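Local atomic coordinates of ComZ (Thermus thermophilus, PDB entry 6QVI), a protein that probably acts as a pilus tip-associated pilin and DNA receptor in natural transformation, joining a pseudopilin-like domain to a beta-solenoid domain. Residues Q26-A31 with Y94-Y99; A30-Q35 with P516-L521; R57-D62 with L75-N80; K282-A287 with S510-K515. All coordinates share one frame; numbering follows the deposited sequence.

Contact 1 of 4, residues Q26-A31 with Y94-Y99; sequences QKYKAA and YTATLY
Y28 turns its ring from the helix toward the strand, and the close-packed part of the contact lies where its CD1 comes 3.9 Å from CB of the buried A96. Farther along the same ring, CE1 of Y28 reaches within 4.0 Å of the hydroxyl OH of Y94, which sits at the edge of the Y28 ring and near its plane. Y94 is also buried; its first torsion (chi1 66°) places CG between the backbone N and the carbonyl carbon and directs the phenol at the helix. This is the pilin-like arrangement, a long N-terminal helix laid over an antiparallel sheet: the axes of the two short segments pass 9.7 Å apart at 35°, and L110 of strand 107-115 and A78 of strand 78-84 also touch Y28. The solvent side begins at K27, which is exposed and loses little surface to the strand. Its chain, bent at chi2, crosses Y94 at about a right angle, with CD 3.8 Å from OH of Y94, so aliphatic carbon is what meets the strand here. The ammonium goes elsewhere: NZ of K27 donates to OH of Y28 (3.0 Å) and forms a salt bridge with E81, whose other carboxylate oxygen makes a weak hydrogen bond with the Y28 hydroxyl.

Contact 2 of 4, residues A30-Q35 with P516-L521; sequences AALFQQ and PVFQVL
L32 opens the contact on the buried side of the helix, meeting the ring of F518 on the facing strand. Its carbonyl carbon C lies 4.2 Å from CE1 of F518, and its branch point CG is 4.5 Å from that same CE1, so the leucine touches the ring more with backbone than with methyl groups. One residue on, F33 makes the main contact. It meets F518 with its edge: the two planes stand at 81°, the centroids are 5.2 Å apart, and CD2 of F33 sits over one face of the F518 ring, displaced toward the rim, 3.7 Å from CD2 of F518. This is a T-shaped pair in which F518 offers the face. The stem of F33 joins in, since its CB lies 4.2 Å from the centroid of the F518 ring and only 20° off the normal, a CH-pi contact. Both phenylalanines have CG anti to the backbone N (chi1 178° for F33), and F518 thereby reaches from its strand as far as the helix backbone, its CE1 being 3.8 Å from N of F33. F33 is itself exposed, so this end of the contact borders solvent, whereas farther along the helix Q35 turns to other partners, R39 among them. F518 also meets the ring of F127 on strand 120-130, the antiparallel neighbour of strand 517-529. A helix near the N terminus packed on an antiparallel sheet is the pilin-like arrangement; here an aromatic pair makes this part of the join.

Contact 3 of 4, residues R57-D62 with L75-N80; sequences RGLDLD and LVLAQN
L59 lies in an extended piece of loop, just after G58, and faces L75 and L77, where residues 75-80 turn a corner at L77 on the way into strand 78-84. The contact itself is wholly aliphatic. L59 holds CG anti to its carbonyl carbon (chi1 -53°) and sends the isobutyl group at the strand, where CD2 of L75 settles against its fork, 3.8 Å from CG of L59 and the same 3.8 Å from CD1 of L59. That CD1 carries a second neighbour, for CD2 of L77 stands 4.0 Å from CD1 of L59, the two side chains crossing at about a right angle. L77 sits at a classic beta bulge: L77 and A78 both face A96 on strand 90-100, and both make backbone hydrogen bonds with it. L98 of that strand touches both L59 and L77. The loop carrying L59 thus packs on the edge of the antiparallel sheet of the pseudopilin-like domain, with L77 also touching Y28 of helix 12-40 and L75 touching T68 and F70. On the helix side, Q35 lies against L59. The carboxylate of D60, the residue after L59, ties the following loop together: its OD2 accepts a hydrogen bond from the backbone N of D64, and its OD1 one from N of G65.

Contact 4 of 4, residues K282-A287 with S510-K515; sequences KLDSDA and SLRGGK
R512 brings NH2 near two acidic side chains, D284 and D286, beyond salt-bridge range. OD2 of D284 is 4.2 Å from NH2 of R512, lying well out of the guanidinium plane, so that no N-H points at it. From the other aspartate, OD1 of D286 is likewise 4.2 Å from NH2 of R512, with the carboxylate turned 70° from the guanidinium plane. At this range the attraction is probably a modest, undirected one; D286 has in addition a long, weak ion pair with K501. The arginine chain is bent at chi3 and carries NH2 toward the two aspartates, and S132 and Y134 touch it. Those two residues lie on the other connection between the domains: backbone bonds of L511 with L135, G513 with D133 and G514 with S132 lay the outgoing and returning linkers side by side, antiparallel, between the pseudopilin-like domain and the beta-solenoid. The S285 hydroxyl is engaged within its own loop. Its OG accepts a hydrogen bond from the backbone N of C288 and a weak one from N of A287 (3.3 Å), which fastens the turn leading into the disulfide C288-C297. Farther out comes the packing, where S285 and S510 bring the backbones closest, their CA atoms 6.0 Å apart. The touch is slight, with CB of S285 4.4 Å from OG of S510, and on its far side the S510 side chain also rests on Y134.

Overall arrangement
Contacts 1, 2 and 3 belong to the pseudopilin-like domain. Contacts 1 and 2 share A30 and A31 on helix 12-40 and lie about 11 Å apart between centres, with CD2 of L98 4.0 Å from CD1 of L32. Contact 3, about 9 Å from contact 1 centre to centre, joins it through the sheet: N of L75 is 2.7 Å from O of L98, a probable hydrogen bond. It also reaches contact 2, where NE2 of Q35 is 2.6 Å from O of D60. Contact 4 stands apart at the solenoid junction, its centre about 31 Å from that of contact 1, yet residues 510-515 run directly into 516-521 of contact 2, linking junction and sheet along the chain.

Contact 1 of 4, residues Q26-A31 with Y94-Y99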
# COMPACT_ATOMS: atom_id res chain seq x y z
N GLN A 26 24.52 22.95 3.30
CA GLN A 26 23.13 23.17 3.67
C GLN A 26 22.24 23.21 2.45
O GLN A 26 21.05 22.85 2.56
CB GLN A 26 22.99 24.43 4.53
CG GLN A 26 23.96 24.42 5.74
CD GLN A 26 23.37 23.77 7.02
OE1 GLN A 26 22.17 23.85 7.27
NE2 GLN A 26 24.23 23.11 7.80
N LYS A 27 22.79 23.52 1.28
CA LYS A 27 21.99 23.43 0.07
C LYS A 27 21.60 21.99 -0.21
O LYS A 27 20.42 21.68 -0.41
CB LYS A 27 22.77 23.98 -1.11
CG LYS A 27 21.96 24.33 -2.32
CD LYS A 27 22.75 23.97 -3.57
CE LYS A 27 21.99 24.30 -4.83
NZ LYS A 27 22.80 23.87 -6.00
N TYR A 28 22.59 21.10 -0.20
CA TYR A 28 22.31 19.72 -0.57
C TYR A 28 21.82 18.87 0.59
O TYR A 28 21.31 17.79 0.34
CB TYR A 28 23.56 19.11 -1.21
CG TYR A 28 23.75 19.67 -2.59
CD1 TYR A 28 24.58 20.77 -2.83
CD2 TYR A 28 23.05 19.12 -3.66
CE1 TYR A 28 24.75 21.30 -4.13
CE2 TYR A 28 23.21 19.63 -4.95
CZ TYR A 28 24.06 20.71 -5.18
OH TYR A 28 24.18 21.19 -6.46
N LYS A 29 21.90 19.36 1.84
CA LYS A 29 21.14 18.74 2.91
C LYS A 29 19.65 19.00 2.71
O LYS A 29 18.83 18.11 2.98
CB LYS A 29 21.60 19.27 4.27
CG LYS A 29 20.72 18.89 5.49
CD LYS A 29 21.47 19.12 6.83
CE LYS A 29 21.21 20.51 7.43
NZ LYS A 29 20.04 20.63 8.35
N ALA A 30 19.29 20.17 2.18
CA ALA A 30 17.91 20.40 1.82
C ALA A 30 17.50 19.53 0.63
O ALA A 30 16.43 18.90 0.65
CB ALA A 30 17.68 21.87 1.49
N ALA A 31 18.35 19.47 -0.39
CA ALA A 31 18.02 18.63 -1.54
C ALA A 31 17.93 17.17 -1.12
O ALA A 31 17.07 16.43 -1.63
CB ALA A 31 19.05 18.80 -2.66
N TYR A 94 32.77 25.34 -4.34
CA TYR A 94 32.64 24.22 -3.44
C TYR A 94 32.30 23.00 -4.17
O TYR A 94 31.85 23.05 -5.26
CB TYR A 94 31.65 24.45 -2.32
CG TYR A 94 30.25 24.58 -2.75
CD1 TYR A 94 29.58 23.52 -3.28
CD2 TYR A 94 29.60 25.75 -2.61
CE1 TYR A 94 28.28 23.64 -3.67
CE2 TYR A 94 28.31 25.87 -2.99
CZ TYR A 94 27.66 24.81 -3.52
OH TYR A 94 26.39 24.97 -3.89
N THR A 95 32.57 21.88 -3.55
CA THR A 95 32.25 20.66 -4.18
C THR A 95 31.51 19.73 -3.29
O THR A 95 32.04 19.28 -2.32
CB THR A 95 33.47 19.98 -4.71
OG1 THR A 95 33.87 20.66 -5.88
CG2 THR A 95 33.12 18.61 -5.07
N ALA A 96 30.27 19.39 -3.64
CA ALA A 96 29.46 18.56 -2.75
C ALA A 96 29.45 17.15 -3.31
O ALA A 96 29.16 16.95 -4.50
CB ALA A 96 28.04 19.09 -2.61
N THR A 97 29.77 16.18 -2.45
CA THR A 97 29.81 14.77 -2.80
C THR A 97 28.98 14.02 -1.78
O THR A 97 29.03 14.33 -0.59
CB THR A 97 31.23 14.19 -2.81
OG1 THR A 97 32.07 14.98 -3.67
CG2 THR A 97 31.21 12.79 -3.34
N LEU A 98 28.22 13.04 -2.27
CA LEU A 98 27.35 12.21 -1.44
C LEU A 98 27.91 10.80 -1.42
O LEU A 98 28.16 10.22 -2.48
CB LEU A 98 25.92 12.20 -1.99
CG LEU A 98 25.02 11.24 -1.20
CD1 LEU A 98 24.98 11.68 0.24
CD2 LEU A 98 23.61 11.14 -1.79
N TYR A 99 28.16 10.28 -0.23
CA TYR A 99 28.73 8.95 -0.04
C TYR A 99 27.77 8.05 0.73
O TYR A 99 27.22 8.46 1.77
CB TYR A 99 30.05 9.04 0.72
CG TYR A 99 31.05 9.96 0.11
CD1 TYR A 99 31.06 11.31 0.43
CD2 TYR A 99 32.02 9.49 -0.76
CE1 TYR A 99 31.99 12.17 -0.11
CE2 TYR A 99 32.96 10.32 -1.30
CZ TYR A 99 32.96 11.67 -0.97
OH TYR A 99 33.91 12.50 -1.57

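Contact 2 of 4, residues A30-Q35 with P516-L521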
# COMPACT_ATOMS: atom_id res chain seq x y z
N ALA A 30 19.29 20.17 2.18
CA ALA A 30 17.91 20.40 1.82
C ALA A 30 17.50 19.53 0.63
O ALA A 30 16.43 18.90 0.65
CB ALA A 30 17.68 21.87 1.49
N ALA A 31 18.35 19.47 -0.39
CA ALA A 31 18.02 18.63 -1.54
C ALA A 31 17.93 17.17 -1.12
O ALA A 31 17.07 16.43 -1.63
CB ALA A 31 19.05 18.80 -2.66
N LEU A 32 18.79 16.74 -0.20
CA LEU A 32 18.76 15.36 0.25
C LEU A 32 17.45 15.07 0.99
O LEU A 32 16.74 14.12 0.67
CB LEU A 32 19.97 15.09 1.14
CG LEU A 32 20.35 13.63 1.36
CD1 LEU A 32 20.54 12.94 0.01
CD2 LEU A 32 21.62 13.49 2.21
N PHE A 33 17.08 15.96 1.92
CA PHE A 33 15.78 15.85 2.57
C PHE A 33 14.65 15.88 1.55
O PHE A 33 13.62 15.23 1.75
CB PHE A 33 15.59 16.98 3.60
CG PHE A 33 14.23 16.96 4.29
CD1 PHE A 33 13.21 17.79 3.85
CD2 PHE A 33 13.98 16.12 5.35
CE1 PHE A 33 11.95 17.78 4.48
CE2 PHE A 33 12.70 16.08 5.95
CZ PHE A 33 11.71 16.92 5.52
N GLN A 34 14.81 16.64 0.46
CA GLN A 34 13.72 16.69 -0.50
C GLN A 34 13.65 15.40 -1.31
O GLN A 34 12.57 14.95 -1.68
CB GLN A 34 13.86 17.89 -1.43
CG GLN A 34 12.56 18.10 -2.16
CD GLN A 34 12.70 18.86 -3.46
OE1 GLN A 34 13.08 18.28 -4.48
NE2 GLN A 34 12.33 20.12 -3.45
N GLN A 35 14.80 14.77 -1.54
CA GLN A 35 14.80 13.44 -2.11
C GLN A 35 14.17 12.44 -1.15
O GLN A 35 13.61 11.43 -1.58
CB GLN A 35 16.23 13.03 -2.46
CG GLN A 35 16.72 13.67 -3.76
CD GLN A 35 16.29 12.86 -4.97
OE1 GLN A 35 16.50 11.66 -5.02
NE2 GLN A 35 15.64 13.52 -5.93
N PRO A 516 9.62 5.92 8.80
CA PRO A 516 10.27 7.07 8.15
C PRO A 516 11.26 7.79 9.06
O PRO A 516 10.91 8.23 10.16
CB PRO A 516 9.09 7.97 7.76
CG PRO A 516 8.00 7.64 8.81
CD PRO A 516 8.21 6.19 9.17
N VAL A 517 12.51 7.93 8.61
CA VAL A 517 13.55 8.58 9.40
C VAL A 517 14.43 9.42 8.49
O VAL A 517 14.81 8.99 7.39
CB VAL A 517 14.37 7.54 10.20
CG1 VAL A 517 15.73 8.10 10.59
CG2 VAL A 517 13.62 7.15 11.45
N PHE A 518 14.70 10.66 8.92
CA PHE A 518 15.73 11.53 8.35
C PHE A 518 16.44 12.15 9.55
O PHE A 518 16.03 13.21 10.05
CB PHE A 518 15.13 12.58 7.39
CG PHE A 518 16.17 13.42 6.77
CD1 PHE A 518 16.79 13.05 5.59
CD2 PHE A 518 16.60 14.57 7.44
CE1 PHE A 518 17.81 13.85 5.03
CE2 PHE A 518 17.62 15.37 6.91
CZ PHE A 518 18.23 15.01 5.72
N GLN A 519 17.51 11.52 10.01
CA GLN A 519 18.12 11.95 11.26
C GLN A 519 19.61 12.22 11.09
O GLN A 519 20.33 11.44 10.47
CB GLN A 519 17.84 10.93 12.37
CG GLN A 519 18.85 11.02 13.48
CD GLN A 519 18.26 10.68 14.81
OE1 GLN A 519 17.51 11.49 15.38
NE2 GLN A 519 18.65 9.54 15.37
N VAL A 520 20.09 13.31 11.71
CA VAL A 520 21.50 13.69 11.64
C VAL A 520 22.26 12.95 12.73
O VAL A 520 21.99 13.15 13.92
CB VAL A 520 21.71 15.21 11.83
CG1 VAL A 520 23.19 15.48 11.98
CG2 VAL A 520 21.18 15.99 10.65
N LEU A 521 23.25 12.15 12.34
CA LEU A 521 24.03 11.40 13.31
C LEU A 521 25.29 12.14 13.73
O LEU A 521 25.79 11.92 14.84
CB LEU A 521 24.44 10.02 12.77
CG LEU A 521 23.35 9.00 12.40
CD1 LEU A 521 23.97 7.67 12.06
CD2 LEU A 521 22.30 8.83 13.48

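Contact 3 of 4, residues R57-D62 with L75-N80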
# COMPACT_ATOMS: atom_id res chain seq x y z
N ARG A 57 20.09 3.10 -3.77
CA ARG A 57 20.30 2.72 -5.15
C ARG A 57 20.41 3.92 -6.05
O ARG A 57 20.38 3.78 -7.27
CB ARG A 57 19.15 1.84 -5.65
CG ARG A 57 19.07 0.48 -4.98
CD ARG A 57 19.16 -0.62 -6.02
NE ARG A 57 18.54 -0.23 -7.29
CZ ARG A 57 17.31 -0.54 -7.67
NH1 ARG A 57 16.54 -1.30 -6.90
NH2 ARG A 57 16.88 -0.11 -8.85
N GLY A 58 20.56 5.10 -5.47
CA GLY A 58 20.79 6.29 -6.26
C GLY A 58 19.77 7.35 -5.94
O GLY A 58 18.86 7.16 -5.13
N LEU A 59 19.92 8.47 -6.62
CA LEU A 59 19.00 9.57 -6.47
C LEU A 59 18.30 9.83 -7.78
O LEU A 59 18.84 9.59 -8.86
CB LEU A 59 19.71 10.86 -6.04
CG LEU A 59 20.59 10.78 -4.81
CD1 LEU A 59 21.01 12.18 -4.41
CD2 LEU A 59 19.85 10.11 -3.69
N ASP A 60 17.08 10.36 -7.66
CA ASP A 60 16.27 10.76 -8.79
C ASP A 60 16.37 12.28 -8.82
O ASP A 60 15.45 13.00 -8.42
CB ASP A 60 14.84 10.27 -8.63
CG ASP A 60 14.00 10.50 -9.87
OD1 ASP A 60 12.86 10.00 -9.93
OD2 ASP A 60 14.49 11.18 -10.80
N LEU A 61 17.52 12.76 -9.31
CA LEU A 61 17.78 14.20 -9.30
C LEU A 61 16.81 14.92 -10.20
O LEU A 61 16.39 16.04 -9.90
CB LEU A 61 19.21 14.45 -9.76
CG LEU A 61 20.21 13.76 -8.87
CD1 LEU A 61 21.58 13.97 -9.39
CD2 LEU A 61 20.14 14.43 -7.51
N ASP A 62 16.47 14.31 -11.33
CA ASP A 62 15.41 14.87 -12.14
C ASP A 62 14.10 14.96 -11.37
O ASP A 62 13.38 15.95 -11.48
CB ASP A 62 15.19 14.08 -13.40
CG ASP A 62 14.10 14.67 -14.22
OD1 ASP A 62 12.92 14.48 -13.88
OD2 ASP A 62 14.44 15.29 -15.26
N LEU A 75 28.76 9.69 -5.10
CA LEU A 75 27.98 10.37 -6.09
C LEU A 75 28.20 11.85 -6.00
O LEU A 75 27.92 12.44 -5.01
CB LEU A 75 26.52 10.08 -5.86
CG LEU A 75 25.58 11.03 -6.56
CD1 LEU A 75 25.60 10.70 -8.02
CD2 LEU A 75 24.19 10.85 -6.02
N VAL A 76 28.65 12.46 -7.07
CA VAL A 76 28.96 13.87 -7.03
C VAL A 76 27.71 14.68 -7.32
O VAL A 76 27.15 14.61 -8.41
CB VAL A 76 30.08 14.23 -8.01
CG1 VAL A 76 30.28 15.72 -8.02
CG2 VAL A 76 31.36 13.52 -7.55
N LEU A 77 27.32 15.52 -6.35
CA LEU A 77 26.18 16.40 -6.54
C LEU A 77 26.54 17.78 -7.08
O LEU A 77 25.66 18.45 -7.61
CB LEU A 77 25.43 16.63 -5.24
CG LEU A 77 25.08 15.41 -4.42
CD1 LEU A 77 24.54 15.91 -3.08
CD2 LEU A 77 24.10 14.56 -5.19
N ALA A 78 27.79 18.24 -6.91
CA ALA A 78 28.17 19.57 -7.43
C ALA A 78 29.68 19.72 -7.45
O ALA A 78 30.35 19.49 -6.45
CB ALA A 78 27.56 20.71 -6.60
N GLN A 79 30.20 20.05 -8.62
CA GLN A 79 31.62 20.22 -8.79
C GLN A 79 31.89 21.64 -9.15
O GLN A 79 31.34 22.13 -10.09
CB GLN A 79 32.11 19.31 -9.88
CG GLN A 79 33.60 19.27 -9.98
CD GLN A 79 34.11 17.87 -10.14
OE1 GLN A 79 34.89 17.59 -11.03
NE2 GLN A 79 33.69 17.00 -9.27
N ASN A 80 32.67 22.32 -8.33
CA ASN A 80 33.03 23.72 -8.51
C ASN A 80 31.90 24.70 -8.62
O ASN A 80 32.02 25.71 -9.24
CB ASN A 80 34.01 23.86 -9.65
CG ASN A 80 35.27 23.11 -9.40
OD1 ASN A 80 35.84 23.21 -8.34
ND2 ASN A 80 35.70 22.33 -10.34

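Contact 4 of 4, residues K282-A287 with S510-K515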
# COMPACT_ATOMS: atom_id res chain seq x y z
N LYS A 282 -3.70 -1.45 17.41
CA LYS A 282 -3.53 -0.09 16.92
C LYS A 282 -3.18 -0.17 15.44
O LYS A 282 -2.40 -1.03 15.01
CB LYS A 282 -2.43 0.64 17.71
CG LYS A 282 -1.98 1.97 17.11
CD LYS A 282 -1.15 2.70 18.15
CE LYS A 282 -1.98 3.54 19.11
NZ LYS A 282 -2.55 4.76 18.49
N LEU A 283 -3.79 0.70 14.64
CA LEU A 283 -3.47 0.74 13.22
C LEU A 283 -2.87 2.11 12.98
O LEU A 283 -3.58 3.12 13.01
CB LEU A 283 -4.73 0.53 12.39
CG LEU A 283 -4.64 0.75 10.88
CD1 LEU A 283 -4.02 -0.50 10.23
CD2 LEU A 283 -6.02 1.08 10.29
N ASP A 284 -1.59 2.19 12.73
CA ASP A 284 -1.04 3.52 12.72
C ASP A 284 -1.18 3.94 11.25
O ASP A 284 -0.48 3.43 10.37
CB ASP A 284 0.41 3.57 13.20
CG ASP A 284 0.97 4.97 13.18
OD1 ASP A 284 0.48 5.76 14.03
OD2 ASP A 284 1.77 5.34 12.29
N SER A 285 -2.10 4.87 11.01
CA SER A 285 -2.44 5.35 9.69
C SER A 285 -2.87 6.79 9.88
O SER A 285 -3.21 7.20 10.99
CB SER A 285 -3.60 4.57 9.11
OG SER A 285 -4.82 5.04 9.69
N ASP A 286 -2.94 7.53 8.78
CA ASP A 286 -3.22 8.95 8.92
C ASP A 286 -4.56 9.19 9.58
O ASP A 286 -4.71 10.16 10.33
CB ASP A 286 -3.16 9.68 7.58
CG ASP A 286 -1.73 9.81 7.03
OD1 ASP A 286 -0.78 9.88 7.84
OD2 ASP A 286 -1.56 9.82 5.79
N ALA A 287 -5.51 8.26 9.41
CA ALA A 287 -6.83 8.47 10.00
C ALA A 287 -6.98 7.78 11.33
O ALA A 287 -7.76 8.25 12.16
CB ALA A 287 -7.93 7.99 9.05
N SER A 510 -2.96 1.36 5.75
CA SER A 510 -1.89 1.78 4.84
C SER A 510 -0.57 1.17 5.35
O SER A 510 0.16 1.79 6.13
CB SER A 510 -1.83 3.32 4.68
OG SER A 510 -0.97 3.93 5.63
N LEU A 511 -0.26 -0.03 4.87
CA LEU A 511 0.85 -0.83 5.35
C LEU A 511 2.19 -0.29 4.84
O LEU A 511 2.38 -0.14 3.62
CB LEU A 511 0.67 -2.27 4.88
CG LEU A 511 -0.69 -2.91 5.20
CD1 LEU A 511 -0.86 -4.35 4.67
CD2 LEU A 511 -0.85 -2.92 6.73
N ARG A 512 3.14 -0.11 5.76
CA ARG A 512 4.45 0.48 5.47
C ARG A 512 5.54 -0.56 5.64
O ARG A 512 5.54 -1.34 6.61
CB ARG A 512 4.76 1.66 6.40
CG ARG A 512 3.95 2.94 6.17
CD ARG A 512 4.24 4.02 7.24
NE ARG A 512 3.03 4.79 7.56
CZ ARG A 512 3.01 6.05 8.02
NH1 ARG A 512 4.15 6.70 8.25
NH2 ARG A 512 1.84 6.65 8.26
N GLY A 513 6.52 -0.53 4.72
CA GLY A 513 7.67 -1.42 4.81
C GLY A 513 8.58 -1.12 6.00
O GLY A 513 9.03 -2.04 6.69
N GLY A 514 8.82 0.16 6.27
CA GLY A 514 9.64 0.53 7.41
C GLY A 514 9.21 1.89 7.91
O GLY A 514 8.34 2.54 7.33
N LYS A 515 9.85 2.33 9.02
CA LYS A 515 9.55 3.61 9.66
C LYS A 515 10.27 4.76 8.94
O LYS A 515 11.38 4.59 8.46
CB LYS A 515 9.95 3.57 11.14
CG LYS A 515 8.72 3.54 12.06
CD LYS A 515 9.08 3.31 13.52
CE LYS A 515 8.02 3.94 14.44
NZ LYS A 515 8.51 4.15 15.83